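Local coordinates for protein N-acetyltransferase (Escherichia coli, PDB 6GTQ) that probably transfers an acetyl group from acetyl-coenzyme A to an amino group of its substrate, at residues Ile9-Asp14 against Ile46-Ile51; Tyr65-Ser70 against Pro92-Gly97. The protein carries 1 engineered substitution. One frame throughout, in Å; residues are numbered along the deposited sequence.

Contact 1 of 2, residues Ile9-Asp14 against Ile46-Ile51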
# COMPACT_ATOMS: atom_id res chain seq x y z
N ILE A 9 8.86 8.99 5.94
CA ILE A 9 7.59 8.68 5.25
C ILE A 9 6.54 9.62 5.80
O ILE A 9 6.29 9.65 7.01
CB ILE A 9 7.11 7.20 5.30
CG1 ILE A 9 8.24 6.21 4.98
CG2 ILE A 9 5.91 7.01 4.36
CD1 ILE A 9 8.04 4.80 5.56
N GLU A 10 5.94 10.42 4.92
CA GLU A 10 4.92 11.39 5.28
C GLU A 10 3.87 11.50 4.19
O GLU A 10 4.16 11.23 3.02
CB GLU A 10 5.55 12.76 5.58
CG GLU A 10 6.32 13.38 4.42
CD GLU A 10 6.85 14.79 4.60
OE1 GLU A 10 6.62 15.63 3.70
OE2 GLU A 10 7.52 15.05 5.63
N ILE A 11 2.65 11.91 4.55
CA ILE A 11 1.57 12.17 3.60
C ILE A 11 1.96 13.45 2.85
O ILE A 11 2.58 14.34 3.44
CB ILE A 11 0.17 12.25 4.29
CG1 ILE A 11 -0.96 12.36 3.24
CG2 ILE A 11 0.07 13.35 5.39
CD1 ILE A 11 -2.29 11.94 3.69
N LEU A 12 1.63 13.53 1.55
CA LEU A 12 1.91 14.69 0.71
C LEU A 12 1.40 15.96 1.40
O LEU A 12 0.28 15.96 1.87
CB LEU A 12 1.26 14.51 -0.68
CG LEU A 12 1.75 15.43 -1.80
CD1 LEU A 12 2.98 14.87 -2.46
CD2 LEU A 12 0.68 15.65 -2.83
N THR A 13 2.26 16.99 1.54
CA THR A 13 1.91 18.25 2.21
C THR A 13 1.29 19.23 1.21
O THR A 13 1.93 19.60 0.23
CB THR A 13 3.11 18.82 3.00
OG1 THR A 13 3.71 17.78 3.78
CG2 THR A 13 2.72 19.98 3.91
N ASP A 14 0.05 19.65 1.49
CA ASP A 14 -0.81 20.54 0.70
C ASP A 14 -0.16 21.81 0.12
O ASP A 14 -0.50 22.21 -1.00
CB ASP A 14 -2.05 20.93 1.52
CG ASP A 14 -2.96 19.75 1.79
OD1 ASP A 14 -3.57 19.24 0.82
OD2 ASP A 14 -3.07 19.34 2.96
N ILE A 46 -8.83 12.58 -5.02
CA ILE A 46 -9.08 11.31 -5.73
C ILE A 46 -8.41 10.15 -4.98
O ILE A 46 -8.95 9.04 -4.92
CB ILE A 46 -8.69 11.42 -7.24
CG1 ILE A 46 -9.79 12.11 -8.06
CG2 ILE A 46 -8.37 10.05 -7.87
CD1 ILE A 46 -9.96 13.58 -7.89
N LEU A 47 -7.26 10.43 -4.37
CA LEU A 47 -6.48 9.48 -3.57
C LEU A 47 -5.73 10.21 -2.47
O LEU A 47 -5.74 11.44 -2.42
CB LEU A 47 -5.50 8.65 -4.45
CG LEU A 47 -4.66 9.40 -5.52
CD1 LEU A 47 -3.37 9.99 -4.92
CD2 LEU A 47 -4.30 8.47 -6.66
N ARG A 48 -5.06 9.44 -1.59
CA ARG A 48 -4.19 9.94 -0.53
C ARG A 48 -2.81 9.41 -0.87
O ARG A 48 -2.62 8.19 -0.97
CB ARG A 48 -4.64 9.46 0.86
CG ARG A 48 -6.08 9.81 1.19
CD ARG A 48 -6.27 11.22 1.70
NE ARG A 48 -6.20 12.19 0.63
CZ ARG A 48 -5.87 13.46 0.79
NH1 ARG A 48 -5.59 13.94 1.99
NH2 ARG A 48 -5.83 14.27 -0.26
N ALA A 49 -1.88 10.33 -1.17
CA ALA A 49 -0.52 10.02 -1.58
C ALA A 49 0.47 10.21 -0.44
O ALA A 49 0.48 11.25 0.23
CB ALA A 49 -0.13 10.88 -2.76
N TYR A 50 1.32 9.18 -0.23
CA TYR A 50 2.35 9.14 0.80
C TYR A 50 3.71 9.06 0.13
O TYR A 50 3.90 8.29 -0.81
CB TYR A 50 2.10 7.97 1.75
CG TYR A 50 0.90 8.17 2.64
CD1 TYR A 50 -0.40 7.96 2.15
CD2 TYR A 50 1.04 8.52 3.98
CE1 TYR A 50 -1.51 8.15 2.97
CE2 TYR A 50 -0.06 8.69 4.80
CZ TYR A 50 -1.34 8.52 4.29
OH TYR A 50 -2.43 8.71 5.10
N ILE A 51 4.64 9.89 0.60
CA ILE A 51 5.96 10.04 -0.00
C ILE A 51 7.10 9.63 0.93
O ILE A 51 7.08 9.92 2.12
CB ILE A 51 6.06 11.53 -0.52
CG1 ILE A 51 5.78 11.63 -2.03
CG2 ILE A 51 7.35 12.25 -0.15
CD1 ILE A 51 4.33 11.43 -2.47
O HOH W 1 -5.11 17.05 0.31
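The side chain of I11 lies over one face of the Y50 ring: its CB sits 4.0 Å from the ring centroid in a CH-pi contact, and its CD1 runs on to 3.5 Å from the Y50 OH. With CG1 anti to the backbone N (chi1 -173°), I11 extends across that face toward the hydroxyl. I11 and Y50 form a non-hydrogen-bonded antiparallel pair; beside it, E10 and I51 form the hydrogen-bonded one, joined in both directions, the I51 N to E10 O bond being 2.8 Å and nearly straight. L12 N then donates to A49 O at 2.9 Å, carrying the pairing just past strand 8-11, the sheet's edge strand within this chain. Away from the Y50 ring, CD1 of L12 meets CD1 of I51 at 3.7 Å. Where the segments diverge, a water bridges D14 and R48, donating to D14 OD1 at 2.7 Å and accepting from R48 NH2 in the guanidinium plane; R48 NE turns back to L47 O, above the carbonyl plane. In the next shell, the Y65 ring lies on the other side of Y50, nearly parallel and well displaced. H42 ND1 bonds to A49 N, and Y18 OH meets both E10 OE1 and T13 N. Backbone bonds and apolar cover thus hold this strand, while the opposite charges of D14 OD1 and R48 NH2, 5.6 Å apart, are linked by water, not a direct salt bridge.

Contact 2 of 2, residues Tyr65-Ser70 against Pro92-Gly97; sequences YTLCGS and PSVTLG. With ACT (acetate ion), chain H.
S70 OG stands between two hydroxyls of the neighbouring strand, 2.7 Å from T95 OG1 and 3.1 Å from S93 OG. Its position between the backbone N and the carbonyl carbon (chi1 48°) turns it across the strand pair to meet both. T95 OG1 also bonds to the backbone of a chain of another protein, so this hydroxyl cluster lies at an interface. On the other face the packing is apolar and close: CD2 of L67 reaches CG1 of V94 at 3.6 Å, and L96 CD2 approaches Y65 CB. Helix 110-129 covers L96 and Y65, whose hydroxyl is hydrogen-bonded to H117 ND1. As in other GNAT enzymes, strand 90-101 probably leads through the acetyl-CoA-binding loop into this helix. Its antiparallel pairing with strand 61-74 is firm in the middle, where T95 N reaches C68 O at 2.7 Å, 173° at the hydrogen. Toward G97 it slackens: G97 N to T66 O is 3.2 Å and bent to 139°. An acetate ion, probably from the crystallisation liquor, occupies this end, accepting from T66 OG1 at 2.7 Å, with C68 CB near its carboxylate carbon. Between C68 and S70, exposed G69 pairs with V94 without hydrogen bonds, and the apolar face gives way to solvent.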
# COMPACT_ATOMS: atom_id res chain seq x y z
N TYR A 65 3.59 5.80 -2.37
CA TYR A 65 2.45 4.89 -2.37
C TYR A 65 1.15 5.71 -2.36
O TYR A 65 1.17 6.87 -1.93
CB TYR A 65 2.52 3.79 -1.28
CG TYR A 65 2.13 4.18 0.13
CD1 TYR A 65 0.79 4.28 0.50
CD2 TYR A 65 3.09 4.31 1.13
CE1 TYR A 65 0.42 4.60 1.80
CE2 TYR A 65 2.73 4.60 2.45
CZ TYR A 65 1.39 4.75 2.77
OH TYR A 65 1.03 5.07 4.06
N THR A 66 0.07 5.16 -2.91
CA THR A 66 -1.25 5.81 -2.95
C THR A 66 -2.30 4.92 -2.30
O THR A 66 -2.27 3.70 -2.48
CB THR A 66 -1.67 6.27 -4.37
OG1 THR A 66 -1.90 5.14 -5.21
CG2 THR A 66 -0.67 7.22 -5.01
N LEU A 67 -3.22 5.53 -1.53
CA LEU A 67 -4.33 4.88 -0.85
C LEU A 67 -5.65 5.53 -1.22
O LEU A 67 -5.72 6.75 -1.42
CB LEU A 67 -4.21 5.01 0.68
CG LEU A 67 -3.17 4.22 1.43
CD1 LEU A 67 -3.21 4.59 2.88
CD2 LEU A 67 -3.36 2.71 1.27
N CYS A 68 -6.70 4.71 -1.25
CA CYS A 68 -8.07 5.15 -1.46
C CYS A 68 -9.05 4.16 -0.84
O CYS A 68 -8.82 2.95 -0.88
CB CYS A 68 -8.39 5.41 -2.93
SG CYS A 68 -9.97 6.27 -3.18
N GLY A 69 -10.11 4.69 -0.25
CA GLY A 69 -11.16 3.88 0.36
C GLY A 69 -11.90 3.10 -0.71
O GLY A 69 -12.09 3.58 -1.83
N SER A 70 -12.26 1.86 -0.39
CA SER A 70 -12.95 0.99 -1.33
C SER A 70 -13.92 0.09 -0.60
O SER A 70 -14.10 0.21 0.61
CB SER A 70 -11.93 0.16 -2.12
OG SER A 70 -10.96 -0.44 -1.28
N PRO A 92 -16.11 -3.02 3.67
CA PRO A 92 -15.44 -1.71 3.70
C PRO A 92 -13.93 -1.93 3.84
O PRO A 92 -13.49 -2.66 4.74
CB PRO A 92 -16.04 -1.01 4.92
CG PRO A 92 -16.56 -2.12 5.78
CD PRO A 92 -16.96 -3.23 4.86
N SER A 93 -13.16 -1.40 2.87
CA SER A 93 -11.71 -1.59 2.81
C SER A 93 -10.94 -0.36 2.29
O SER A 93 -11.52 0.70 2.07
CB SER A 93 -11.37 -2.81 1.97
OG SER A 93 -11.91 -2.69 0.66
N VAL A 94 -9.62 -0.50 2.14
CA VAL A 94 -8.74 0.51 1.58
C VAL A 94 -7.90 -0.18 0.52
O VAL A 94 -7.41 -1.29 0.74
CB VAL A 94 -7.85 1.20 2.65
CG1 VAL A 94 -6.89 2.21 2.00
CG2 VAL A 94 -8.71 1.88 3.73
N THR A 95 -7.73 0.47 -0.63
CA THR A 95 -6.89 -0.06 -1.70
C THR A 95 -5.56 0.71 -1.78
O THR A 95 -5.56 1.94 -1.80
CB THR A 95 -7.64 -0.06 -3.04
OG1 THR A 95 -8.82 -0.84 -2.90
CG2 THR A 95 -6.81 -0.62 -4.17
N LEU A 96 -4.44 -0.03 -1.83
CA LEU A 96 -3.11 0.51 -2.08
C LEU A 96 -2.95 0.25 -3.58
O LEU A 96 -2.73 -0.90 -3.99
CB LEU A 96 -2.05 -0.25 -1.27
CG LEU A 96 -0.74 0.48 -0.91
CD1 LEU A 96 0.11 -0.38 0.01
CD2 LEU A 96 0.08 0.79 -2.12
N GLY A 97 -3.16 1.28 -4.39
CA GLY A 97 -3.15 1.18 -5.85
C GLY A 97 -1.84 1.36 -6.57
O GLY A 97 -1.72 0.97 -7.73
C ACT H . -5.50 4.40 -5.34
O ACT H . -4.53 4.66 -4.67
OXT ACT H . -6.01 5.17 -6.17
CH3 ACT H . -6.13 3.03 -5.14

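Contacts 1 and 2 belong to one sheet and follow one another along the chain. Strand 48-53, from contact 1, lies beside strand 61-74, from contact 2, and backbone bonds R48 N to L67 O and Y50 N to Y65 O probably join them. Contact 1 ties on an outermost strand through a short pairing that soon gives way to a water-bridged loop; contact 2 pairs two inner strands over a longer run and has more buried residues. Helix 110-129 packs on both, through I9 and Y50 in contact 1 and through Y65 and L96 in contact 2. Side-chain hydroxyls meet directly across contact 2, whereas charged groups meet through solvent in contact 1.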